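Local coordinates for ABC transporter, substrate-binding protein (Streptococcus pneumoniae, PDB 5G62) that captures short- and long-chain fructooligosaccharides, preferring tetrasaccharides and larger, and delivers them to the FusBC-MsmK importer, at residues I181-I186 with V266-D271; K272-G277 with A370-R375. The protein carries 2 engineered substitutions. All coordinates share one frame; numbering follows the deposited sequence.

Contact 1. Residues I181-I186 with V266-D271; sequences IPFSFI and VYFTWD. With FRU (beta-D-fructofuranose), chain C; FRU (beta-D-fructofuranose), chain B.
Phe183 and Val266 form a parallel beta bridge where edge strand 181-183 runs beside strand 264-269, in one of the two mixed sheets of this solute-binding protein. Val266 bonds to the residues on either side of Phe183: its N donates to Pro182 O at 2.8 Å, and its O accepts from Ser184 N at 3.0 Å. From CB, the Phe183 side chain leaves the sheet on the same face as Val266. Its first torsion (chi1 -171°) lays CG beside the carbonyl carbon, and the ring end comes nearer to strand 264-269. Phe183 CD1 lies 4.0 Å from Val266 CG1, CE1 reaches the CE1 and CZ end of Phe268, and CZ of the same ring comes to 3.6 Å from Phe268 CE1. The two phenyl planes are nearly perpendicular, at 84°. Leu164 of helix 157-169 packs on both Phe183 and Val266. Just beyond the end of strand 264-269, Trp270 enters the glycan pocket: C1 of the chain B fructose sits over one face of the indole, offset toward its rim, while Trp270 NE1 donates to O6 of the chain C fructose at 2.9 Å. Buried Ser184 O has no conventional hydrogen-bond partner; it lies at the Phe268 ring edge, in plane, 3.4 Å from Phe268 CD1.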
ATOM      1  N   ILE A 181       5.159   7.039  25.024  1.00 26.42           N
ATOM      2  CA  ILE A 181       5.983   6.304  24.081  1.00 24.81           C
ATOM      3  C   ILE A 181       6.531   7.331  23.090  1.00 24.37           C
ATOM      4  O   ILE A 181       5.816   7.708  22.152  1.00 22.66           O
ATOM      5  CB  ILE A 181       5.173   5.193  23.379  1.00 26.75           C
ATOM      6  CG1 ILE A 181       4.580   4.235  24.417  1.00 29.71           C
ATOM      7  CG2 ILE A 181       6.037   4.408  22.376  1.00 27.30           C
ATOM      8  CD1 ILE A 181       3.603   3.226  23.846  1.00 30.86           C
ATOM      9  N   PRO A 182       7.772   7.812  23.261  1.00 22.49           N
ATOM     10  CA  PRO A 182       8.233   8.923  22.402  1.00 21.28           C
ATOM     11  C   PRO A 182       8.182   8.617  20.908  1.00 20.56           C
ATOM     12  O   PRO A 182       7.767   9.484  20.130  1.00 21.99           O
ATOM     13  CB  PRO A 182       9.666   9.186  22.900  1.00 20.77           C
ATOM     14  CG  PRO A 182       9.642   8.687  24.394  1.00 22.65           C
ATOM     15  CD  PRO A 182       8.725   7.492  24.358  1.00 23.18           C
ATOM     16  N   PHE A 183       8.542   7.399  20.497  1.00 20.61           N
ATOM     17  CA  PHE A 183       8.731   7.059  19.080  1.00 21.49           C
ATOM     18  C   PHE A 183       8.248   5.639  18.821  1.00 22.12           C
ATOM     19  O   PHE A 183       8.721   4.716  19.476  1.00 21.35           O
ATOM     20  CB  PHE A 183      10.213   7.184  18.723  1.00 21.48           C
ATOM     21  CG  PHE A 183      10.545   7.067  17.255  1.00 21.46           C
ATOM     22  CD1 PHE A 183      10.460   8.164  16.419  1.00 21.76           C
ATOM     23  CD2 PHE A 183      11.043   5.879  16.724  1.00 21.47           C
ATOM     24  CE1 PHE A 183      10.837   8.065  15.072  1.00 22.11           C
ATOM     25  CE2 PHE A 183      11.412   5.793  15.391  1.00 21.27           C
ATOM     26  CZ  PHE A 183      11.308   6.888  14.573  1.00 21.10           C
ATOM     27  N   SER A 184       7.356   5.449  17.849  1.00 22.82           N
ATOM     28  CA  SER A 184       6.819   4.114  17.612  1.00 23.42           C
ATOM     29  C   SER A 184       6.584   3.898  16.119  1.00 23.85           C
ATOM     30  O   SER A 184       6.560   4.843  15.327  1.00 22.67           O
ATOM     31  CB  SER A 184       5.533   3.869  18.429  1.00 23.48           C
ATOM     32  OG  SER A 184       5.192   2.508  18.469  1.00 25.08           O
ATOM     33  N   PHE A 185       6.429   2.624  15.759  1.00 22.35           N
ATOM     34  CA  PHE A 185       6.355   2.146  14.379  1.00 21.95           C
ATOM     35  C   PHE A 185       6.052   0.652  14.448  1.00 22.19           C
ATOM     36  O   PHE A 185       6.115   0.042  15.522  1.00 20.93           O
ATOM     37  CB  PHE A 185       7.659   2.399  13.616  1.00 21.26           C
ATOM     38  CG  PHE A 185       8.869   1.843  14.307  1.00 23.02           C
ATOM     39  CD1 PHE A 185       9.168   0.490  14.234  1.00 22.48           C
ATOM     40  CD2 PHE A 185       9.711   2.675  15.056  1.00 23.14           C
ATOM     41  CE1 PHE A 185      10.248  -0.028  14.875  1.00 24.10           C
ATOM     42  CE2 PHE A 185      10.814   2.142  15.687  1.00 24.53           C
ATOM     43  CZ  PHE A 185      11.087   0.797  15.598  1.00 24.16           C
ATOM     44  N   ILE A 186       5.642   0.098  13.300  1.00 22.42           N
ATOM     45  CA  ILE A 186       5.563  -1.343  13.061  1.00 23.57           C
ATOM     46  C   ILE A 186       6.585  -1.638  11.961  1.00 22.87           C
ATOM     47  O   ILE A 186       6.478  -1.110  10.860  1.00 22.74           O
ATOM     48  CB  ILE A 186       4.159  -1.827  12.640  1.00 24.39           C
ATOM     49  CG1 ILE A 186       3.089  -1.380  13.651  1.00 25.79           C
ATOM     50  CG2 ILE A 186       4.132  -3.358  12.457  1.00 23.65           C
ATOM     51  CD1 ILE A 186       1.638  -1.706  13.200  1.00 26.49           C
ATOM     52  N   VAL A 266       5.824  10.517  18.433  1.00 22.53           N
ATOM     53  CA  VAL A 266       5.944  10.477  16.984  1.00 21.28           C
ATOM     54  C   VAL A 266       5.665   9.041  16.551  1.00 21.93           C
ATOM     55  O   VAL A 266       6.128   8.098  17.176  1.00 20.67           O
ATOM     56  CB  VAL A 266       7.342  10.932  16.507  1.00 21.93           C
ATOM     57  CG1 VAL A 266       7.606  10.575  14.992  1.00 21.40           C
ATOM     58  CG2 VAL A 266       7.585  12.389  16.832  1.00 22.33           C
ATOM     59  N   TYR A 267       4.870   8.875  15.504  1.00 22.06           N
ATOM     60  CA  TYR A 267       4.598   7.540  14.990  1.00 21.41           C
ATOM     61  C   TYR A 267       4.314   7.668  13.500  1.00 21.07           C
ATOM     62  O   TYR A 267       4.194   8.771  12.977  1.00 21.48           O
ATOM     63  CB  TYR A 267       3.418   6.855  15.726  1.00 21.86           C
ATOM     64  CG  TYR A 267       2.042   7.394  15.364  1.00 21.93           C
ATOM     65  CD1 TYR A 267       1.556   8.583  15.921  1.00 21.90           C
ATOM     66  CD2 TYR A 267       1.226   6.718  14.448  1.00 22.54           C
ATOM     67  CE1 TYR A 267       0.304   9.106  15.572  1.00 22.69           C
ATOM     68  CE2 TYR A 267      -0.038   7.225  14.084  1.00 22.19           C
ATOM     69  CZ  TYR A 267      -0.495   8.397  14.635  1.00 24.50           C
ATOM     70  OH  TYR A 267      -1.731   8.876  14.282  1.00 22.76           O
ATOM     71  N   PHE A 268       4.155   6.522  12.833  1.00 20.62           N
ATOM     72  CA  PHE A 268       3.975   6.480  11.377  1.00 20.22           C
ATOM     73  C   PHE A 268       2.673   5.769  10.995  1.00 19.58           C
ATOM     74  O   PHE A 268       2.391   4.692  11.512  1.00 20.10           O
ATOM     75  CB  PHE A 268       5.155   5.761  10.701  1.00 19.67           C
ATOM     76  CG  PHE A 268       6.495   6.357  11.009  1.00 19.80           C
ATOM     77  CD1 PHE A 268       7.156   6.065  12.231  1.00 20.89           C
ATOM     78  CD2 PHE A 268       7.096   7.228  10.137  1.00 19.53           C
ATOM     79  CE1 PHE A 268       8.389   6.623  12.535  1.00 20.15           C
ATOM     80  CE2 PHE A 268       8.355   7.799  10.434  1.00 20.08           C
ATOM     81  CZ  PHE A 268       9.004   7.486  11.618  1.00 19.37           C
ATOM     82  N   THR A 269       1.944   6.313  10.020  1.00 18.26           N
ATOM     83  CA  THR A 269       0.783   5.597   9.497  1.00 19.73           C
ATOM     84  C   THR A 269       0.301   6.277   8.212  1.00 20.46           C
ATOM     85  O   THR A 269       0.701   7.394   7.888  1.00 21.94           O
ATOM     86  CB  THR A 269      -0.369   5.480  10.536  1.00 21.00           C
ATOM     87  OG1 THR A 269      -1.314   4.459  10.146  1.00 21.74           O
ATOM     88  CG2 THR A 269      -1.073   6.817  10.734  1.00 20.74           C
ATOM     89  N   TRP A 270      -0.598   5.598   7.494  1.00 21.02           N
ATOM     90  CA  TRP A 270      -1.182   6.244   6.305  1.00 22.02           C
ATOM     91  C   TRP A 270      -1.964   7.505   6.667  1.00 21.21           C
ATOM     92  O   TRP A 270      -1.775   8.551   6.046  1.00 22.16           O
ATOM     93  CB  TRP A 270      -2.122   5.294   5.558  1.00 21.98           C
ATOM     94  CG  TRP A 270      -2.702   5.859   4.272  1.00 21.74           C
ATOM     95  CD1 TRP A 270      -3.926   6.491   4.104  1.00 24.25           C
ATOM     96  CD2 TRP A 270      -2.142   5.728   2.956  1.00 22.91           C
ATOM     97  NE1 TRP A 270      -4.133   6.774   2.755  1.00 21.98           N
ATOM     98  CE2 TRP A 270      -3.055   6.323   2.038  1.00 22.72           C
ATOM     99  CE3 TRP A 270      -0.949   5.172   2.462  1.00 22.87           C
ATOM    100  CZ2 TRP A 270      -2.784   6.404   0.672  1.00 23.19           C
ATOM    101  CZ3 TRP A 270      -0.699   5.233   1.094  1.00 23.53           C
ATOM    102  CH2 TRP A 270      -1.622   5.823   0.216  1.00 23.22           C
ATOM    103  N   ASP A 271      -2.882   7.390   7.620  1.00 21.52           N
ATOM    104  CA  ASP A 271      -3.800   8.453   8.022  1.00 22.87           C
ATOM    105  C   ASP A 271      -3.950   8.384   9.539  1.00 22.70           C
ATOM    106  O   ASP A 271      -4.385   7.351  10.078  1.00 24.41           O
ATOM    107  CB  ASP A 271      -5.154   8.271   7.309  1.00 24.06           C
ATOM    108  CG  ASP A 271      -6.195   9.366   7.614  1.00 25.92           C
ATOM    109  OD1 ASP A 271      -6.127  10.082   8.638  1.00 25.38           O
ATOM    110  OD2 ASP A 271      -7.143   9.463   6.821  1.00 26.91           O
TER
HETATM  111  C1  FRU C   5      -5.405   4.812  -1.555  1.00 33.95           C
HETATM  112  C2  FRU C   5      -6.475   5.187  -0.574  1.00 38.35           C
HETATM  113  C3  FRU C   5      -7.821   5.662  -1.286  1.00 37.40           C
HETATM  114  C4  FRU C   5      -8.429   6.516  -0.240  1.00 38.48           C
HETATM  115  C5  FRU C   5      -7.355   7.234   0.161  1.00 33.74           C
HETATM  116  C6  FRU C   5      -7.478   7.754   1.556  1.00 37.25           C
HETATM  117  O1  FRU C   5      -5.705   3.741  -2.376  1.00 33.61           O
HETATM  118  O3  FRU C   5      -8.605   4.602  -1.709  1.00 66.81           O
HETATM  119  O4  FRU C   5      -9.400   7.299  -0.849  1.00 34.49           O
HETATM  120  O5  FRU C   5      -6.114   6.235   0.023  1.00 31.91           O
HETATM  121  O6  FRU C   5      -6.345   8.462   1.936  1.00 35.33           O
HETATM  122  C1  FRU B   4      -5.729   3.787   1.289  1.00 38.18           C
HETATM  123  C2  FRU B   4      -6.340   3.146   2.535  1.00 36.64           C
HETATM  124  C3  FRU B   4      -7.303   4.144   3.333  1.00 35.34           C
HETATM  125  C4  FRU B   4      -7.152   3.658   4.756  1.00 36.01           C
HETATM  126  C5  FRU B   4      -5.852   3.458   4.800  1.00 40.68           C
HETATM  127  C6  FRU B   4      -5.528   2.411   5.853  1.00 42.03           C
HETATM  128  O1  FRU B   4      -6.764   4.048   0.311  1.00 32.43           O
HETATM  129  O3  FRU B   4      -8.589   4.013   2.908  1.00 34.60           O
HETATM  130  O4  FRU B   4      -7.634   4.516   5.744  1.00 33.22           O
HETATM  131  O5  FRU B   4      -5.401   2.926   3.350  1.00 36.29           O
HETATM  132  O6  FRU B   4      -4.209   2.087   5.654  1.00 48.15           O

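Contact 2. Residues K272-G277 with A370-R375; sequences KNNVTG and APAELR. With FRU (beta-D-fructofuranose), chain B; FRU (beta-D-fructofuranose), chain D; FRU (beta-D-fructofuranose), chain C.
Asn274 reaches across to the first turn of helix 371-378, where Ala370 is the N-cap residue, and its amide joins that helix end to the bound fructooligosaccharide. With CG beside the backbone N, anti to the carbonyl carbon, chi1 of -61° sets the amide between the helix end and the sugar, and its turn about CB-CG sends OD1 and ND2 to different partners. Asn274 OD1 accepts from Ala372 N at 3.0 Å, a nearly straight bond at hydrogen (167°) whose donor is tilted 30° from the carbonyl plane. The other branch, Asn274 ND2, donates to O4 of the chain B fructose at 2.8 Å. Holding both ends fixes the rotation of the amide. The Pro371 ring crosses the Asn274 side chain obliquely, bringing CD to 3.2 Å from OD1, while the same CD packs against Asn273 CB. Ala372 points its methyl toward Asn274, and that CB also touches the fructose O4. One turn further, Arg375 runs extended to the sugar: the chain D fructose places O3 over one face of its guanidinium, and the chain B fructose puts its O3 at the edge. Glu379 forms a salt bridge with NE and Asn339 O accepts from NH2. Arg375 NH1 donates to O3 of the chain C fructose at 2.7 Å and to O3 of the chain B fructose at 3.0 Å, with a weak third bond to O1 of the chain B fructose.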
ATOM      1  N   LYS A 272      -3.582   9.481  10.228  1.00 24.17           N
ATOM      2  CA  LYS A 272      -3.701   9.548  11.698  1.00 24.01           C
ATOM      3  C   LYS A 272      -5.095   9.181  12.224  1.00 25.02           C
ATOM      4  O   LYS A 272      -5.234   8.730  13.367  1.00 23.98           O
ATOM      5  CB  LYS A 272      -3.350  10.960  12.195  1.00 25.51           C
ATOM      6  CG  LYS A 272      -4.354  12.036  11.854  1.00 26.05           C
ATOM      7  CD  LYS A 272      -3.958  13.451  12.307  1.00 27.18           C
ATOM      8  CE  LYS A 272      -5.182  14.395  12.270  1.00 28.95           C
ATOM      9  NZ  LYS A 272      -4.869  15.790  12.631  1.00 32.73           N
ATOM     10  N   ASN A 273      -6.144   9.397  11.419  1.00 25.19           N
ATOM     11  CA  ASN A 273      -7.512   9.169  11.883  1.00 25.89           C
ATOM     12  C   ASN A 273      -7.782   7.696  12.159  1.00 25.01           C
ATOM     13  O   ASN A 273      -8.689   7.374  12.920  1.00 27.14           O
ATOM     14  CB  ASN A 273      -8.515   9.728  10.849  1.00 29.83           C
ATOM     15  CG  ASN A 273      -8.567  11.274  10.835  1.00 31.68           C
ATOM     16  OD1 ASN A 273      -9.220  11.866  11.656  1.00 38.51           O
ATOM     17  ND2 ASN A 273      -7.923  11.896   9.878  1.00 32.13           N
ATOM     18  N   ASN A 274      -7.002   6.797  11.578  1.00 24.01           N
ATOM     19  CA  ASN A 274      -7.092   5.380  11.901  1.00 24.22           C
ATOM     20  C   ASN A 274      -6.380   4.998  13.195  1.00 24.30           C
ATOM     21  O   ASN A 274      -6.613   3.907  13.687  1.00 25.36           O
ATOM     22  CB  ASN A 274      -6.525   4.541  10.744  1.00 24.47           C
ATOM     23  CG  ASN A 274      -7.292   4.739   9.456  1.00 25.20           C
ATOM     24  OD1 ASN A 274      -8.518   4.825   9.481  1.00 24.67           O
ATOM     25  ND2 ASN A 274      -6.581   4.848   8.339  1.00 25.85           N
ATOM     26  N   VAL A 275      -5.517   5.847  13.747  1.00 23.13           N
ATOM     27  CA  VAL A 275      -4.647   5.439  14.849  1.00 23.98           C
ATOM     28  C   VAL A 275      -4.893   6.303  16.084  1.00 24.57           C
ATOM     29  O   VAL A 275      -5.284   5.783  17.122  1.00 25.04           O
ATOM     30  CB  VAL A 275      -3.154   5.474  14.456  1.00 23.49           C
ATOM     31  CG1 VAL A 275      -2.245   5.066  15.668  1.00 24.99           C
ATOM     32  CG2 VAL A 275      -2.869   4.557  13.256  1.00 25.41           C
ATOM     33  N   THR A 276      -4.638   7.607  16.003  1.00 26.51           N
ATOM     34  CA  THR A 276      -4.868   8.487  17.149  1.00 28.11           C
ATOM     35  C   THR A 276      -6.216   9.213  17.114  1.00 29.44           C
ATOM     36  O   THR A 276      -6.551   9.886  18.081  1.00 28.89           O
ATOM     37  CB  THR A 276      -3.723   9.518  17.294  1.00 26.11           C
ATOM     38  OG1 THR A 276      -3.477  10.181  16.058  1.00 24.57           O
ATOM     39  CG2 THR A 276      -2.460   8.837  17.769  1.00 27.05           C
ATOM     40  N   GLY A 277      -6.974   9.115  16.028  1.00 31.33           N
ATOM     41  CA  GLY A 277      -8.362   9.568  15.980  1.00 33.34           C
ATOM     42  C   GLY A 277      -8.521  10.899  15.266  1.00 33.52           C
ATOM     43  O   GLY A 277      -7.563  11.474  14.727  1.00 30.31           O
ATOM     44  N   ALA A 370     -13.166   5.844  12.260  1.00 28.37           N
ATOM     45  CA  ALA A 370     -11.928   5.647  11.511  1.00 27.58           C
ATOM     46  C   ALA A 370     -12.248   5.302  10.049  1.00 27.13           C
ATOM     47  O   ALA A 370     -13.010   4.363   9.798  1.00 27.65           O
ATOM     48  CB  ALA A 370     -11.093   4.525  12.143  1.00 26.42           C
ATOM     49  N   PRO A 371     -11.681   6.010   9.068  1.00 24.84           N
ATOM     50  CA  PRO A 371     -12.026   5.700   7.664  1.00 24.57           C
ATOM     51  C   PRO A 371     -11.727   4.254   7.274  1.00 25.58           C
ATOM     52  O   PRO A 371     -12.534   3.639   6.572  1.00 24.39           O
ATOM     53  CB  PRO A 371     -11.194   6.703   6.863  1.00 24.56           C
ATOM     54  CG  PRO A 371     -10.125   7.226   7.838  1.00 23.95           C
ATOM     55  CD  PRO A 371     -10.710   7.110   9.191  1.00 24.98           C
ATOM     56  N   ALA A 372     -10.628   3.663   7.750  1.00 23.54           N
ATOM     57  CA  ALA A 372     -10.328   2.305   7.337  1.00 25.09           C
ATOM     58  C   ALA A 372     -11.268   1.277   7.978  1.00 26.54           C
ATOM     59  O   ALA A 372     -11.510   0.228   7.388  1.00 25.40           O
ATOM     60  CB  ALA A 372      -8.866   1.955   7.633  1.00 24.02           C
ATOM     61  N   GLU A 373     -11.812   1.567   9.163  1.00 27.45           N
ATOM     62  CA  GLU A 373     -12.680   0.628   9.867  1.00 29.42           C
ATOM     63  C   GLU A 373     -14.010   0.432   9.129  1.00 29.10           C
ATOM     64  O   GLU A 373     -14.390  -0.690   8.790  1.00 27.11           O
ATOM     65  CB  GLU A 373     -12.920   1.141  11.283  1.00 32.62           C
ATOM     66  CG  GLU A 373     -13.972   0.402  12.104  1.00 40.56           C
ATOM     67  CD  GLU A 373     -14.170   1.054  13.480  1.00 44.93           C
ATOM     68  OE1 GLU A 373     -13.156   1.379  14.145  1.00 46.30           O
ATOM     69  OE2 GLU A 373     -15.333   1.289  13.867  1.00 45.06           O
ATOM     70  N   LEU A 374     -14.718   1.523   8.867  1.00 27.09           N
ATOM     71  CA  LEU A 374     -15.974   1.393   8.125  1.00 28.14           C
ATOM     72  C   LEU A 374     -15.731   0.904   6.698  1.00 25.71           C
ATOM     73  O   LEU A 374     -16.507   0.100   6.197  1.00 25.55           O
ATOM     74  CB  LEU A 374     -16.740   2.708   8.120  1.00 28.55           C
ATOM     75  CG  LEU A 374     -18.123   2.681   7.445  1.00 29.19           C
ATOM     76  CD1 LEU A 374     -19.076   1.590   8.021  1.00 30.81           C
ATOM     77  CD2 LEU A 374     -18.744   4.060   7.554  1.00 29.99           C
ATOM     78  N   ARG A 375     -14.649   1.358   6.035  1.00 23.68           N
ATOM     79  CA  ARG A 375     -14.346   0.868   4.679  1.00 24.01           C
ATOM     80  C   ARG A 375     -14.184  -0.655   4.656  1.00 24.05           C
ATOM     81  O   ARG A 375     -14.798  -1.341   3.828  1.00 23.50           O
ATOM     82  CB  ARG A 375     -13.104   1.543   4.094  1.00 24.13           C
ATOM     83  CG  ARG A 375     -12.708   1.064   2.668  1.00 24.40           C
ATOM     84  CD  ARG A 375     -11.534   1.844   2.066  1.00 23.74           C
ATOM     85  NE  ARG A 375     -11.237   1.396   0.710  1.00 23.29           N
ATOM     86  CZ  ARG A 375     -10.281   1.868  -0.112  1.00 24.01           C
ATOM     87  NH1 ARG A 375      -9.406   2.866   0.218  1.00 27.06           N
ATOM     88  NH2 ARG A 375     -10.226   1.341  -1.344  1.00 22.03           N
TER
HETATM   89  C1  FRU B   4      -5.729   3.787   1.289  1.00 38.18           C
HETATM   90  C2  FRU B   4      -6.340   3.146   2.535  1.00 36.64           C
HETATM   91  C3  FRU B   4      -7.303   4.144   3.333  1.00 35.34           C
HETATM   92  C4  FRU B   4      -7.152   3.658   4.756  1.00 36.01           C
HETATM   93  C5  FRU B   4      -5.852   3.458   4.800  1.00 40.68           C
HETATM   94  C6  FRU B   4      -5.528   2.411   5.853  1.00 42.03           C
HETATM   95  O1  FRU B   4      -6.764   4.048   0.311  1.00 32.43           O
HETATM   96  O3  FRU B   4      -8.589   4.013   2.908  1.00 34.60           O
HETATM   97  O4  FRU B   4      -7.634   4.516   5.744  1.00 33.22           O
HETATM   98  O5  FRU B   4      -5.401   2.926   3.350  1.00 36.29           O
HETATM   99  O6  FRU B   4      -4.209   2.087   5.654  1.00 48.15           O
HETATM  100  C1  FRU D   3      -6.520   0.831   1.573  1.00 37.45           C
HETATM  101  C2  FRU D   3      -7.038  -0.423   2.063  1.00 38.50           C
HETATM  102  C3  FRU D   3      -8.557  -0.598   2.073  1.00 41.80           C
HETATM  103  C4  FRU D   3      -8.805  -1.292   3.098  1.00 41.32           C
HETATM  104  C5  FRU D   3      -7.739  -0.683   4.085  1.00 42.93           C
HETATM  105  C6  FRU D   3      -7.653  -1.441   5.392  1.00 42.86           C
HETATM  106  O1  FRU D   3      -7.129   1.975   2.184  1.00 30.73           O
HETATM  107  O3  FRU D   3      -8.998  -1.155   0.908  1.00 33.92           O
HETATM  108  O4  FRU D   3     -10.086  -1.070   3.615  1.00 38.46           O
HETATM  109  O5  FRU D   3      -6.660  -0.602   3.466  1.00 41.13           O
HETATM  110  O6  FRU D   3      -6.950  -2.617   5.139  1.00 45.71           O
HETATM  111  C1  FRU C   5      -5.405   4.812  -1.555  1.00 33.95           C
HETATM  112  C2  FRU C   5      -6.475   5.187  -0.574  1.00 38.35           C
HETATM  113  C3  FRU C   5      -7.821   5.662  -1.286  1.00 37.40           C
HETATM  114  C4  FRU C   5      -8.429   6.516  -0.240  1.00 38.48           C
HETATM  115  C5  FRU C   5      -7.355   7.234   0.161  1.00 33.74           C
HETATM  116  C6  FRU C   5      -7.478   7.754   1.556  1.00 37.25           C
HETATM  117  O1  FRU C   5      -5.705   3.741  -2.376  1.00 33.61           O
HETATM  118  O3  FRU C   5      -8.605   4.602  -1.709  1.00 66.81           O
HETATM  119  O4  FRU C   5      -9.400   7.299  -0.849  1.00 34.49           O
HETATM  120  O5  FRU C   5      -6.114   6.235   0.023  1.00 31.91           O
HETATM  121  O6  FRU C   5      -6.345   8.462   1.936  1.00 35.33           O

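Contact 1 and contact 2 follow one another along the chain: strand 264-269 leads through Trp270 and Asp271 straight into the 272-277 loop. Their centres are 14 Å apart, yet they touch through Tyr267, whose OH lies 2.8 Å from Thr276 OG1, a probable hydrogen bond, and whose CE2 packs on Val275 CG1 at 3.5 Å. Thr269 OG1 also approaches Val275 CG2. Both contacts reach the fructose units of chains B and C. Trp270 from contact 1 and Asn274 from contact 2 have side chains about 5 Å apart, and Arg375 adds a third substrate-binding residue from helix 371-378. Glu123 and Trp340 also hydrogen-bond to the fructose units.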